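PDB 1WU4: reducing end xylose-releasing exo-oligoxylanase from Bacillus halodurans, which hydrolyses xylooligosaccharides of three or more units, releasing xylose from the reducing end with inversion of anomeric configuration. Local coordinates for residues N16-F21 against A342-F347; D54-L59 against W92-K97; H163-N168 against H175-R180; E287-Q292 against L332-G337. The protein carries 1 engineered substitution. All coordinates share one frame; numbering follows the deposited sequence.

Contact 1 of 4, residues N16-F21 against A342-F347; sequences NLFKEF and ANVDLF
F18 and V344 mark the closest approach of the two backbones, their CA atoms 7.3 Å apart where the short helix 17-20 lies against helix 340-348. V344 points toward the short helix, and its two branches part between two phenylalanines. CG1, anti to the backbone N (chi1 171°), touches F18 CD1 at 3.5 Å, while CG2, beside that N, reaches F21 CE2 at 3.6 Å. The F21 ring offers its edge to this valine, with V344 CB lying in the ring plane; over one of its faces comes L17 CD1, from the same segment. L17 sends its other methyl, CD2, to V344 CG2 at 4.2 Å. At the far end of the F18 ring, CZ meets F347 CE2 at 4.0 Å, the two side chains crossing at about a right angle. No hydrogen bond spans this wholly apolar junction. The short helix carries its own polar fixing: N16 is the N-cap, its OD1 accepting from K19 N at 3.1 Å, with the donor above the carbonyl plane. F18 also packs on M369 and L372 of helix 358-372 and on I28 of helix 25-40, the helix that carries the nickel ligands E27 and E30. The short helix 17-20, near the start of the chain, is thus packed against helices 340-348 and 358-372 of the (alpha/alpha)6 barrel, the fold of glycoside hydrolase family 8.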
loop_
_atom_site.group_PDB
_atom_site.type_symbol
_atom_site.label_atom_id
_atom_site.label_comp_id
_atom_site.label_asym_id
_atom_site.label_seq_id
_atom_site.Cartn_x
_atom_site.Cartn_y
_atom_site.Cartn_z
ATOM N N ASN A 16 -15.585 8.696 -8.735
ATOM C CA ASN A 16 -15.514 9.613 -7.605
ATOM C C ASN A 16 -16.665 9.116 -6.738
ATOM O O ASN A 16 -17.803 9.581 -6.866
ATOM C CB ASN A 16 -15.783 11.052 -8.049
ATOM C CG ASN A 16 -15.620 12.048 -6.917
ATOM O OD1 ASN A 16 -15.737 11.695 -5.742
ATOM N ND2 ASN A 16 -15.364 13.304 -7.265
ATOM N N LEU A 17 -16.375 8.152 -5.874
ATOM C CA LEU A 17 -17.410 7.575 -5.036
ATOM C C LEU A 17 -18.001 8.582 -4.062
ATOM O O LEU A 17 -19.186 8.512 -3.751
ATOM C CB LEU A 17 -16.875 6.345 -4.296
ATOM C CG LEU A 17 -17.935 5.429 -3.668
ATOM C CD1 LEU A 17 -19.017 5.081 -4.689
ATOM C CD2 LEU A 17 -17.261 4.167 -3.149
ATOM N N PHE A 18 -17.191 9.519 -3.572
ATOM C CA PHE A 18 -17.723 10.533 -2.666
ATOM C C PHE A 18 -18.858 11.269 -3.381
ATOM O O PHE A 18 -19.934 11.482 -2.818
ATOM C CB PHE A 18 -16.658 11.575 -2.289
ATOM C CG PHE A 18 -15.651 11.107 -1.275
ATOM C CD1 PHE A 18 -16.050 10.553 -0.064
ATOM C CD2 PHE A 18 -14.293 11.299 -1.506
ATOM C CE1 PHE A 18 -15.107 10.200 0.907
ATOM C CE2 PHE A 18 -13.344 10.953 -0.547
ATOM C CZ PHE A 18 -13.749 10.404 0.661
ATOM N N LYS A 19 -18.603 11.669 -4.622
ATOM C CA LYS A 19 -19.589 12.403 -5.407
ATOM C C LYS A 19 -20.833 11.566 -5.676
ATOM O O LYS A 19 -21.958 12.057 -5.562
ATOM C CB LYS A 19 -18.967 12.859 -6.728
ATOM C CG LYS A 19 -19.892 13.689 -7.607
ATOM C CD LYS A 19 -19.163 14.170 -8.853
ATOM C CE LYS A 19 -20.089 14.948 -9.772
ATOM N NZ LYS A 19 -21.206 14.101 -10.271
ATOM N N GLU A 20 -20.632 10.302 -6.030
ATOM C CA GLU A 20 -21.755 9.423 -6.310
ATOM C C GLU A 20 -22.602 9.196 -5.061
ATOM O O GLU A 20 -23.796 8.899 -5.158
ATOM C CB GLU A 20 -21.253 8.091 -6.879
ATOM C CG GLU A 20 -20.653 8.239 -8.274
ATOM C CD GLU A 20 -20.267 6.916 -8.913
ATOM O OE1 GLU A 20 -19.819 6.936 -10.080
ATOM O OE2 GLU A 20 -20.410 5.862 -8.256
ATOM N N PHE A 21 -21.992 9.355 -3.890
ATOM C CA PHE A 21 -22.703 9.179 -2.630
ATOM C C PHE A 21 -23.272 10.479 -2.053
ATOM O O PHE A 21 -23.666 10.525 -0.887
ATOM C CB PHE A 21 -21.808 8.488 -1.590
ATOM C CG PHE A 21 -21.680 6.997 -1.786
ATOM C CD1 PHE A 21 -22.526 6.312 -2.658
ATOM C CD2 PHE A 21 -20.730 6.269 -1.074
ATOM C CE1 PHE A 21 -22.428 4.930 -2.815
ATOM C CE2 PHE A 21 -20.625 4.887 -1.223
ATOM C CZ PHE A 21 -21.475 4.218 -2.094
ATOM N N ALA A 342 -22.520 3.836 4.242
ATOM C CA ALA A 342 -22.253 4.062 5.655
ATOM C C ALA A 342 -20.759 4.161 5.931
ATOM O O ALA A 342 -20.322 5.005 6.709
ATOM C CB ALA A 342 -22.870 2.947 6.496
ATOM N N ASN A 343 -19.970 3.307 5.288
ATOM C CA ASN A 343 -18.529 3.336 5.499
ATOM C C ASN A 343 -17.899 4.609 4.960
ATOM O O ASN A 343 -17.037 5.203 5.611
ATOM C CB ASN A 343 -17.882 2.104 4.872
ATOM C CG ASN A 343 -17.868 0.925 5.815
ATOM O OD1 ASN A 343 -16.913 0.730 6.565
ATOM N ND2 ASN A 343 -18.943 0.141 5.801
ATOM N N VAL A 344 -18.323 5.037 3.775
ATOM C CA VAL A 344 -17.787 6.261 3.197
ATOM C C VAL A 344 -18.181 7.446 4.083
ATOM O O VAL A 344 -17.372 8.346 4.314
ATOM C CB VAL A 344 -18.299 6.465 1.748
ATOM C CG1 VAL A 344 -17.916 7.851 1.235
ATOM C CG2 VAL A 344 -17.700 5.394 0.842
ATOM N N ASP A 345 -19.408 7.441 4.598
ATOM C CA ASP A 345 -19.851 8.528 5.470
ATOM C C ASP A 345 -19.058 8.533 6.773
ATOM O O ASP A 345 -18.678 9.593 7.276
ATOM C CB ASP A 345 -21.345 8.409 5.803
ATOM C CG ASP A 345 -22.241 8.747 4.627
ATOM O OD1 ASP A 345 -21.801 9.478 3.716
ATOM O OD2 ASP A 345 -23.403 8.289 4.624
ATOM N N LEU A 346 -18.806 7.349 7.325
ATOM C CA LEU A 346 -18.052 7.249 8.568
ATOM C C LEU A 346 -16.673 7.868 8.374
ATOM O O LEU A 346 -16.205 8.645 9.204
ATOM C CB LEU A 346 -17.908 5.783 8.995
ATOM C CG LEU A 346 -17.108 5.529 10.279
ATOM C CD1 LEU A 346 -17.771 6.244 11.450
ATOM C CD2 LEU A 346 -17.018 4.032 10.545
ATOM N N PHE A 347 -16.030 7.519 7.264
ATOM C CA PHE A 347 -14.705 8.035 6.945
ATOM C C PHE A 347 -14.742 9.556 6.797
ATOM O O PHE A 347 -13.879 10.261 7.330
ATOM C CB PHE A 347 -14.200 7.368 5.660
ATOM C CG PHE A 347 -12.865 7.875 5.179
ATOM C CD1 PHE A 347 -11.793 8.018 6.056
ATOM C CD2 PHE A 347 -12.674 8.174 3.834
ATOM C CE1 PHE A 347 -10.544 8.453 5.595
ATOM C CE2 PHE A 347 -11.432 8.607 3.362
ATOM C CZ PHE A 347 -10.366 8.745 4.248
#

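Contact 2 of 4, residues D54-L59 against W92-K97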
loop_
_atom_site.group_PDB
_atom_site.type_symbol
_atom_site.label_atom_id
_atom_site.label_comp_id
_atom_site.label_asym_id
_atom_site.label_seq_id
_atom_site.Cartn_x
_atom_site.Cartn_y
_atom_site.Cartn_z
ATOM N N ASP A 54 17.900 21.179 0.498
ATOM C CA ASP A 54 17.171 21.523 -0.717
ATOM C C ASP A 54 16.979 20.365 -1.688
ATOM O O ASP A 54 16.495 20.567 -2.800
ATOM C CB ASP A 54 17.864 22.680 -1.441
ATOM C CG ASP A 54 17.271 24.027 -1.080
ATOM O OD1 ASP A 54 16.065 24.234 -1.345
ATOM O OD2 ASP A 54 18.005 24.877 -0.534
ATOM N N ASP A 55 17.348 19.156 -1.276
ATOM C CA ASP A 55 17.194 18.001 -2.153
ATOM C C ASP A 55 16.855 16.706 -1.423
ATOM O O ASP A 55 16.858 15.633 -2.024
ATOM C CB ASP A 55 18.464 17.799 -2.987
ATOM C CG ASP A 55 19.698 17.583 -2.132
ATOM O OD1 ASP A 55 20.782 17.351 -2.709
ATOM O OD2 ASP A 55 19.591 17.647 -0.889
ATOM N N LEU A 56 16.562 16.802 -0.131
ATOM C CA LEU A 56 16.223 15.621 0.654
ATOM C C LEU A 56 14.897 15.780 1.384
ATOM O O LEU A 56 14.398 16.892 1.560
ATOM C CB LEU A 56 17.333 15.321 1.664
ATOM C CG LEU A 56 18.666 14.834 1.087
ATOM C CD1 LEU A 56 19.728 14.829 2.176
ATOM C CD2 LEU A 56 18.488 13.439 0.499
ATOM N N GLY A 57 14.335 14.652 1.805
ATOM C CA GLY A 57 13.074 14.658 2.520
ATOM C C GLY A 57 12.688 13.241 2.891
ATOM O O GLY A 57 13.184 12.286 2.291
ATOM N N TYR A 58 11.815 13.093 3.880
ATOM C CA TYR A 58 11.394 11.765 4.297
ATOM C C TYR A 58 10.074 11.772 5.043
ATOM O O TYR A 58 9.615 12.814 5.512
ATOM C CB TYR A 58 12.474 11.125 5.185
ATOM C CG TYR A 58 12.796 11.896 6.455
ATOM C CD1 TYR A 58 11.911 11.914 7.534
ATOM C CD2 TYR A 58 13.992 12.606 6.577
ATOM C CE1 TYR A 58 12.209 12.617 8.705
ATOM C CE2 TYR A 58 14.298 13.313 7.741
ATOM C CZ TYR A 58 13.403 13.313 8.799
ATOM O OH TYR A 58 13.703 14.006 9.951
ATOM N N LEU A 59 9.445 10.604 5.116
ATOM C CA LEU A 59 8.214 10.464 5.874
ATOM C C LEU A 59 8.657 9.801 7.160
ATOM O O LEU A 59 9.363 8.790 7.143
ATOM C CB LEU A 59 7.186 9.587 5.153
ATOM C CG LEU A 59 6.203 10.372 4.283
ATOM C CD1 LEU A 59 6.914 10.857 3.034
ATOM C CD2 LEU A 59 5.011 9.498 3.915
ATOM N N TRP A 92 12.868 10.120 -2.784
ATOM C CA TRP A 92 13.611 9.092 -3.506
ATOM C C TRP A 92 15.116 9.279 -3.302
ATOM O O TRP A 92 15.857 8.309 -3.158
ATOM C CB TRP A 92 13.251 9.155 -4.993
ATOM C CG TRP A 92 13.974 8.172 -5.868
ATOM C CD1 TRP A 92 14.602 8.450 -7.048
ATOM C CD2 TRP A 92 14.118 6.756 -5.662
ATOM N NE1 TRP A 92 15.125 7.301 -7.590
ATOM C CE2 TRP A 92 14.842 6.247 -6.762
ATOM C CE3 TRP A 92 13.703 5.869 -4.658
ATOM C CZ2 TRP A 92 15.165 4.891 -6.890
ATOM C CZ3 TRP A 92 14.024 4.516 -4.786
ATOM C CH2 TRP A 92 14.750 4.044 -5.896
ATOM N N ASN A 93 15.563 10.530 -3.277
ATOM C CA ASN A 93 16.977 10.816 -3.077
ATOM C C ASN A 93 17.423 10.325 -1.695
ATOM O O ASN A 93 18.473 9.694 -1.563
ATOM C CB ASN A 93 17.235 12.319 -3.225
ATOM C CG ASN A 93 18.712 12.656 -3.263
ATOM O OD1 ASN A 93 19.503 11.963 -3.906
ATOM N ND2 ASN A 93 19.092 13.735 -2.585
ATOM N N TRP A 94 16.619 10.602 -0.671
ATOM C CA TRP A 94 16.939 10.173 0.689
ATOM C C TRP A 94 16.979 8.648 0.732
ATOM O O TRP A 94 17.858 8.048 1.351
ATOM C CB TRP A 94 15.873 10.676 1.667
ATOM C CG TRP A 94 16.303 10.728 3.114
ATOM C CD1 TRP A 94 16.759 11.827 3.791
ATOM C CD2 TRP A 94 16.275 9.657 4.071
ATOM N NE1 TRP A 94 17.006 11.510 5.104
ATOM C CE2 TRP A 94 16.719 10.186 5.306
ATOM C CE3 TRP A 94 15.915 8.301 4.007
ATOM C CZ2 TRP A 94 16.812 9.410 6.466
ATOM C CZ3 TRP A 94 16.009 7.528 5.165
ATOM C CH2 TRP A 94 16.454 8.089 6.379
ATOM N N THR A 95 16.006 8.031 0.068
ATOM C CA THR A 95 15.895 6.580 0.011
ATOM C C THR A 95 17.136 5.930 -0.593
ATOM O O THR A 95 17.695 4.989 -0.026
ATOM C CB THR A 95 14.657 6.172 -0.812
ATOM O OG1 THR A 95 13.481 6.707 -0.196
ATOM C CG2 THR A 95 14.538 4.658 -0.891
ATOM N N MET A 96 17.563 6.425 -1.748
ATOM C CA MET A 96 18.737 5.873 -2.409
ATOM C C MET A 96 20.023 6.139 -1.636
ATOM O O MET A 96 20.925 5.304 -1.608
ATOM C CB MET A 96 18.860 6.443 -3.823
ATOM C CG MET A 96 17.953 5.770 -4.843
ATOM S SD MET A 96 18.276 3.996 -4.962
ATOM C CE MET A 96 20.002 4.001 -5.387
ATOM N N LYS A 97 20.098 7.298 -1.000
ATOM C CA LYS A 97 21.284 7.671 -0.247
ATOM C C LYS A 97 21.460 6.897 1.059
ATOM O O LYS A 97 22.558 6.432 1.371
ATOM C CB LYS A 97 21.237 9.170 0.053
ATOM C CG LYS A 97 22.475 9.722 0.740
ATOM C CD LYS A 97 22.294 11.194 1.089
ATOM C CE LYS A 97 21.940 12.026 -0.138
ATOM N NZ LYS A 97 22.983 11.954 -1.202
HETATM O O HOH W 1 21.766 14.770 -2.629
#
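Y58 lies over one face of the W94 indole: its CB sits 4.2 Å from the centroid of the five-membered ring, almost on the ring normal, a CH-pi contact. The two ring planes are inclined at 58°, and Y58 CD2 comes within 3.5 Å of W94 NE1. Y58 takes the crowded chi1 of 60°, with CG between the backbone N and the carbonyl carbon, which brings CD2 over the rim of the indole face. At the root of the indole, G57 O approaches W94 CB at 3.2 Å. Strand 56-59 is the second arm of the antiparallel beta hairpin begun by strand 49-52, and it crosses the 92-97 part of helix 85-99 nearly perpendicularly, the axes of the two short segments 6.6 Å apart. L56 drops CD2 between N93, W94 and K97, touching K97 CE at 3.8 Å. N93 ND2 donates to D55 O at 3.0 Å from above the carbonyl plane; its second bond goes to a water that donates to D55 OD1 and has a weak link to K97 NZ. With an alanine in place of N93, D55 O and the water would probably both lose their amide donor, setting the start of the strand free to shift. Y58 and W94 also touch M72 of helix 69-81, which includes E70, the probable proton donor.

Contact 3 of 4, residues H163-N168 against H175-R180; sequences HTCVHN and HPMWNR
C165 lays its CB against W178 CZ3 at 3.8 Å, and its SG faces the edge of the indole six-membered ring, a sulfur-aromatic contact 5.5 Å from the centroid. The same sulfur meets M177 SD at 3.9 Å. Beside them C165 O, near the end of helix 154-167, accepts from M177 N at 2.8 Å, in the carbonyl plane and on a lone pair; P176 CB closes in on that oxygen at 3.3 Å. R180 curls back through bends at chi2 and chi3 (-67° and -70°), which set one face of its guanidinium over V166 CG1 and put CD 3.3 Å from V166 O. E170 holds both R180, by a salt bridge, and H167 ND1, while D215 takes H167 NE2. With a leucine in place of R180, E170 would probably lose its salt-bridge partner, keeping the bond from H167 ND1, and the V166 methyl its flat cover. The positive charge near V166 O, although shared with E170, may partly offset the negative end of the helix dipole.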
loop_
_atom_site.group_PDB
_atom_site.type_symbol
_atom_site.label_atom_id
_atom_site.label_comp_id
_atom_site.label_asym_id
_atom_site.label_seq_id
_atom_site.Cartn_x
_atom_site.Cartn_y
_atom_site.Cartn_z
ATOM N N HIS A 163 13.804 -6.472 -11.334
ATOM C CA HIS A 163 14.636 -7.569 -11.813
ATOM C C HIS A 163 15.189 -8.298 -10.586
ATOM O O HIS A 163 15.163 -9.524 -10.505
ATOM C CB HIS A 163 15.804 -7.048 -12.651
ATOM C CG HIS A 163 16.874 -8.070 -12.878
ATOM N ND1 HIS A 163 16.714 -9.137 -13.734
ATOM C CD2 HIS A 163 18.092 -8.227 -12.305
ATOM C CE1 HIS A 163 17.784 -9.910 -13.677
ATOM N NE2 HIS A 163 18.635 -9.380 -12.817
ATOM N N THR A 164 15.698 -7.527 -9.631
ATOM C CA THR A 164 16.249 -8.094 -8.408
ATOM C C THR A 164 15.177 -8.872 -7.645
ATOM O O THR A 164 15.412 -9.991 -7.191
ATOM C CB THR A 164 16.810 -6.986 -7.495
ATOM O OG1 THR A 164 17.766 -6.210 -8.229
ATOM C CG2 THR A 164 17.484 -7.588 -6.270
ATOM N N CYS A 165 13.997 -8.272 -7.514
ATOM C CA CYS A 165 12.890 -8.905 -6.801
ATOM C C CYS A 165 12.541 -10.292 -7.327
ATOM O O CYS A 165 12.140 -11.162 -6.560
ATOM C CB CYS A 165 11.645 -8.020 -6.867
ATOM S SG CYS A 165 11.778 -6.467 -5.953
ATOM N N VAL A 166 12.699 -10.493 -8.631
ATOM C CA VAL A 166 12.371 -11.775 -9.242
ATOM C C VAL A 166 13.552 -12.731 -9.402
ATOM O O VAL A 166 13.412 -13.937 -9.188
ATOM C CB VAL A 166 11.736 -11.565 -10.644
ATOM C CG1 VAL A 166 11.457 -12.908 -11.307
ATOM C CG2 VAL A 166 10.454 -10.764 -10.517
ATOM N N HIS A 167 14.714 -12.186 -9.749
ATOM C CA HIS A 167 15.895 -13.002 -10.019
ATOM C C HIS A 167 17.003 -13.105 -8.981
ATOM O O HIS A 167 17.950 -13.869 -9.177
ATOM C CB HIS A 167 16.503 -12.540 -11.344
ATOM C CG HIS A 167 15.593 -12.732 -12.515
ATOM N ND1 HIS A 167 15.511 -13.923 -13.204
ATOM C CD2 HIS A 167 14.691 -11.902 -13.088
ATOM C CE1 HIS A 167 14.596 -13.818 -14.151
ATOM N NE2 HIS A 167 14.083 -12.603 -14.102
ATOM N N ASN A 168 16.907 -12.356 -7.889
ATOM C CA ASN A 168 17.957 -12.404 -6.872
ATOM C C ASN A 168 18.215 -13.841 -6.424
ATOM O O ASN A 168 17.282 -14.605 -6.178
ATOM C CB ASN A 168 17.573 -11.554 -5.661
ATOM C CG ASN A 168 18.783 -11.021 -4.916
ATOM O OD1 ASN A 168 18.700 -10.688 -3.734
ATOM N ND2 ASN A 168 19.910 -10.921 -5.611
ATOM N N HIS A 175 18.240 -13.713 -2.223
ATOM C CA HIS A 175 16.992 -14.422 -2.474
ATOM C C HIS A 175 15.965 -13.464 -3.063
ATOM O O HIS A 175 15.999 -12.265 -2.796
ATOM C CB HIS A 175 16.445 -15.017 -1.175
ATOM C CG HIS A 175 17.418 -15.900 -0.457
ATOM N ND1 HIS A 175 18.563 -15.415 0.137
ATOM C CD2 HIS A 175 17.417 -17.236 -0.240
ATOM C CE1 HIS A 175 19.225 -16.415 0.691
ATOM N NE2 HIS A 175 18.552 -17.531 0.477
ATOM N N PRO A 176 15.036 -13.986 -3.875
ATOM C CA PRO A 176 14.006 -13.145 -4.490
ATOM C C PRO A 176 12.910 -12.780 -3.490
ATOM O O PRO A 176 12.804 -13.393 -2.425
ATOM C CB PRO A 176 13.482 -14.027 -5.617
ATOM C CG PRO A 176 13.547 -15.395 -4.997
ATOM C CD PRO A 176 14.907 -15.388 -4.318
ATOM N N MET A 177 12.107 -11.776 -3.828
ATOM C CA MET A 177 11.016 -11.358 -2.955
ATOM C C MET A 177 9.711 -12.056 -3.315
ATOM O O MET A 177 8.704 -11.894 -2.629
ATOM C CB MET A 177 10.834 -9.845 -3.001
ATOM C CG MET A 177 11.919 -9.094 -2.255
ATOM S SD MET A 177 11.573 -7.341 -2.134
ATOM C CE MET A 177 12.646 -6.882 -0.787
ATOM N N TRP A 178 9.743 -12.818 -4.404
ATOM C CA TRP A 178 8.593 -13.595 -4.858
ATOM C C TRP A 178 9.058 -15.033 -4.976
ATOM O O TRP A 178 10.171 -15.290 -5.436
ATOM C CB TRP A 178 8.114 -13.131 -6.240
ATOM C CG TRP A 178 7.065 -12.070 -6.207
ATOM C CD1 TRP A 178 5.723 -12.234 -6.409
ATOM C CD2 TRP A 178 7.263 -10.681 -5.935
ATOM N NE1 TRP A 178 5.075 -11.030 -6.276
ATOM C CE2 TRP A 178 5.997 -10.059 -5.984
ATOM C CE3 TRP A 178 8.390 -9.899 -5.651
ATOM C CZ2 TRP A 178 5.825 -8.687 -5.759
ATOM C CZ3 TRP A 178 8.221 -8.539 -5.426
ATOM C CH2 TRP A 178 6.947 -7.947 -5.481
ATOM N N ASN A 179 8.221 -15.970 -4.548
ATOM C CA ASN A 179 8.574 -17.373 -4.687
ATOM C C ASN A 179 8.342 -17.649 -6.170
ATOM O O ASN A 179 7.255 -17.398 -6.692
ATOM C CB ASN A 179 7.668 -18.243 -3.818
ATOM C CG ASN A 179 7.921 -19.721 -4.015
ATOM O OD1 ASN A 179 7.536 -20.294 -5.034
ATOM N ND2 ASN A 179 8.581 -20.345 -3.044
ATOM N N ARG A 180 9.370 -18.143 -6.849
ATOM C CA ARG A 180 9.285 -18.405 -8.283
ATOM C C ARG A 180 8.305 -19.499 -8.692
ATOM O O ARG A 180 7.789 -19.484 -9.810
ATOM C CB ARG A 180 10.678 -18.732 -8.827
ATOM C CG ARG A 180 11.678 -17.597 -8.662
ATOM C CD ARG A 180 11.307 -16.401 -9.526
ATOM N NE ARG A 180 11.498 -16.673 -10.949
ATOM C CZ ARG A 180 12.686 -16.845 -11.523
ATOM N NH1 ARG A 180 12.766 -17.091 -12.824
ATOM N NH2 ARG A 180 13.795 -16.766 -10.800
#

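Contact 4 of 4, residues E287-Q292 against L332-G337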
loop_
_atom_site.group_PDB
_atom_site.type_symbol
_atom_site.label_atom_id
_atom_site.label_comp_id
_atom_site.label_asym_id
_atom_site.label_seq_id
_atom_site.Cartn_x
_atom_site.Cartn_y
_atom_site.Cartn_z
ATOM N N GLU A 287 -16.561 -10.051 -0.641
ATOM C CA GLU A 287 -15.543 -9.952 0.402
ATOM C C GLU A 287 -15.674 -8.637 1.164
ATOM O O GLU A 287 -15.639 -8.618 2.396
ATOM C CB GLU A 287 -14.150 -10.076 -0.225
ATOM C CG GLU A 287 -12.986 -9.551 0.618
ATOM C CD GLU A 287 -12.811 -10.258 1.950
ATOM O OE1 GLU A 287 -13.286 -11.402 2.115
ATOM O OE2 GLU A 287 -12.171 -9.666 2.843
ATOM N N ILE A 288 -15.836 -7.538 0.434
ATOM C CA ILE A 288 -15.983 -6.240 1.080
ATOM C C ILE A 288 -17.283 -6.209 1.886
ATOM O O ILE A 288 -17.325 -5.657 2.988
ATOM C CB ILE A 288 -15.947 -5.093 0.045
ATOM C CG1 ILE A 288 -14.547 -5.013 -0.586
ATOM C CG2 ILE A 288 -16.311 -3.772 0.705
ATOM C CD1 ILE A 288 -13.406 -4.894 0.416
ATOM N N ASN A 289 -18.340 -6.819 1.355
ATOM C CA ASN A 289 -19.599 -6.847 2.089
ATOM C C ASN A 289 -19.424 -7.599 3.406
ATOM O O ASN A 289 -20.017 -7.228 4.414
ATOM C CB ASN A 289 -20.709 -7.501 1.261
ATOM C CG ASN A 289 -21.176 -6.625 0.119
ATOM O OD1 ASN A 289 -20.894 -5.425 0.082
ATOM N ND2 ASN A 289 -21.914 -7.217 -0.813
ATOM N N LYS A 290 -18.609 -8.652 3.395
ATOM C CA LYS A 290 -18.357 -9.433 4.605
ATOM C C LYS A 290 -17.645 -8.596 5.666
ATOM O O LYS A 290 -18.054 -8.576 6.831
ATOM C CB LYS A 290 -17.503 -10.666 4.289
ATOM C CG LYS A 290 -18.194 -11.731 3.452
ATOM C CD LYS A 290 -17.237 -12.876 3.151
ATOM C CE LYS A 290 -17.836 -13.840 2.142
ATOM N NZ LYS A 290 -16.874 -14.913 1.762
ATOM N N ILE A 291 -16.575 -7.914 5.267
ATOM C CA ILE A 291 -15.820 -7.090 6.202
ATOM C C ILE A 291 -16.689 -5.970 6.765
ATOM O O ILE A 291 -16.726 -5.747 7.975
ATOM C CB ILE A 291 -14.587 -6.446 5.533
ATOM C CG1 ILE A 291 -13.631 -7.526 5.026
ATOM C CG2 ILE A 291 -13.873 -5.546 6.536
ATOM C CD1 ILE A 291 -12.422 -6.965 4.293
ATOM N N GLN A 292 -17.390 -5.267 5.882
ATOM C CA GLN A 292 -18.238 -4.174 6.330
ATOM C C GLN A 292 -19.378 -4.686 7.210
ATOM O O GLN A 292 -19.737 -4.047 8.198
ATOM C CB GLN A 292 -18.755 -3.384 5.122
ATOM C CG GLN A 292 -17.622 -2.712 4.337
ATOM C CD GLN A 292 -18.113 -1.753 3.264
ATOM O OE1 GLN A 292 -19.254 -1.839 2.805
ATOM N NE2 GLN A 292 -17.239 -0.843 2.844
ATOM N N LEU A 332 -15.045 0.755 -3.005
ATOM C CA LEU A 332 -14.865 0.845 -4.451
ATOM C C LEU A 332 -15.092 -0.518 -5.108
ATOM O O LEU A 332 -15.329 -0.602 -6.312
ATOM C CB LEU A 332 -13.461 1.360 -4.787
ATOM C CG LEU A 332 -13.211 2.846 -4.515
ATOM C CD1 LEU A 332 -11.719 3.134 -4.579
ATOM C CD2 LEU A 332 -13.966 3.694 -5.528
ATOM N N ALA A 333 -15.022 -1.582 -4.309
ATOM C CA ALA A 333 -15.229 -2.937 -4.813
ATOM C C ALA A 333 -16.661 -3.427 -4.593
ATOM O O ALA A 333 -17.003 -4.541 -4.982
ATOM C CB ALA A 333 -14.242 -3.898 -4.157
ATOM N N SER A 334 -17.492 -2.600 -3.968
ATOM C CA SER A 334 -18.889 -2.961 -3.726
ATOM C C SER A 334 -19.680 -1.669 -3.571
ATOM O O SER A 334 -20.228 -1.379 -2.505
ATOM C CB SER A 334 -19.012 -3.805 -2.457
ATOM O OG SER A 334 -20.309 -4.373 -2.360
ATOM N N VAL A 335 -19.740 -0.894 -4.649
ATOM C CA VAL A 335 -20.429 0.390 -4.624
ATOM C C VAL A 335 -21.912 0.306 -4.272
ATOM O O VAL A 335 -22.488 1.271 -3.771
ATOM C CB VAL A 335 -20.264 1.129 -5.969
ATOM C CG1 VAL A 335 -18.787 1.354 -6.255
ATOM C CG2 VAL A 335 -20.907 0.335 -7.085
ATOM N N ASP A 336 -22.526 -0.845 -4.531
ATOM C CA ASP A 336 -23.941 -1.037 -4.224
ATOM C C ASP A 336 -24.124 -1.900 -2.981
ATOM O O ASP A 336 -25.230 -2.357 -2.688
ATOM C CB ASP A 336 -24.659 -1.691 -5.408
ATOM C CG ASP A 336 -24.649 -0.821 -6.648
ATOM O OD1 ASP A 336 -25.115 0.336 -6.568
ATOM O OD2 ASP A 336 -24.182 -1.295 -7.707
ATOM N N GLY A 337 -23.035 -2.122 -2.253
ATOM C CA GLY A 337 -23.096 -2.932 -1.050
ATOM C C GLY A 337 -23.992 -2.315 0.006
ATOM O O GLY A 337 -24.159 -1.098 0.044
#
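N289 OD1 accepts a hydrogen bond from S334 OG at 2.7 Å, tying helix 282-295 of the (alpha/alpha)6 barrel to the loop that joins helices 320-329 and 340-348. The donor is tilted 33° from the amide carbonyl plane. S334 OG reaches it by standing anti to the backbone N (chi1 -169°), on the side of the loop turned toward the helix. One residue earlier, I288 points toward the same loop; its CG1 packs on A333 CB at 3.8 Å and its CG2 lies near S334 CB. Further out, A333 is also backed by I271 and A275 of helix 265-278, and Q292 NE2 hydrogen-bonds N327 O and S331 OG, so the helix grips the approach to the loop as well as its turn. The turn itself, type I from S334 to G337, is closed by G337 N donating to S334 O at 2.9 Å. This curl brings G337, which has no side chain to intrude, back to the asparagine: its CA lies 3.5 Å from N289 OD1.

Overall arrangement
Contact 1 joins the chain's beginning to helix 340-348, and contacts 2, 3 and 4 follow one another within the long stretch it closes. Contacts 1 and 4 are neighbours, centres about 12 Å apart: L17 CD1 touches V335 CG1 at 4.0 Å and N343 ND2 lies against Q292, making one continuous packed region. Across the chain's centre lie contact 3 from contact 1 (centres about 39 Å apart) and contact 2 from contact 4 (about 38 Å). Contacts 2 and 3, about 25 Å apart, do not touch. Spread round the barrel, contacts 2 and 3 each have a side chain about 12 Å from that of E70, the probable proton donor, whereas contacts 1 and 4 lie away from the annotated sites.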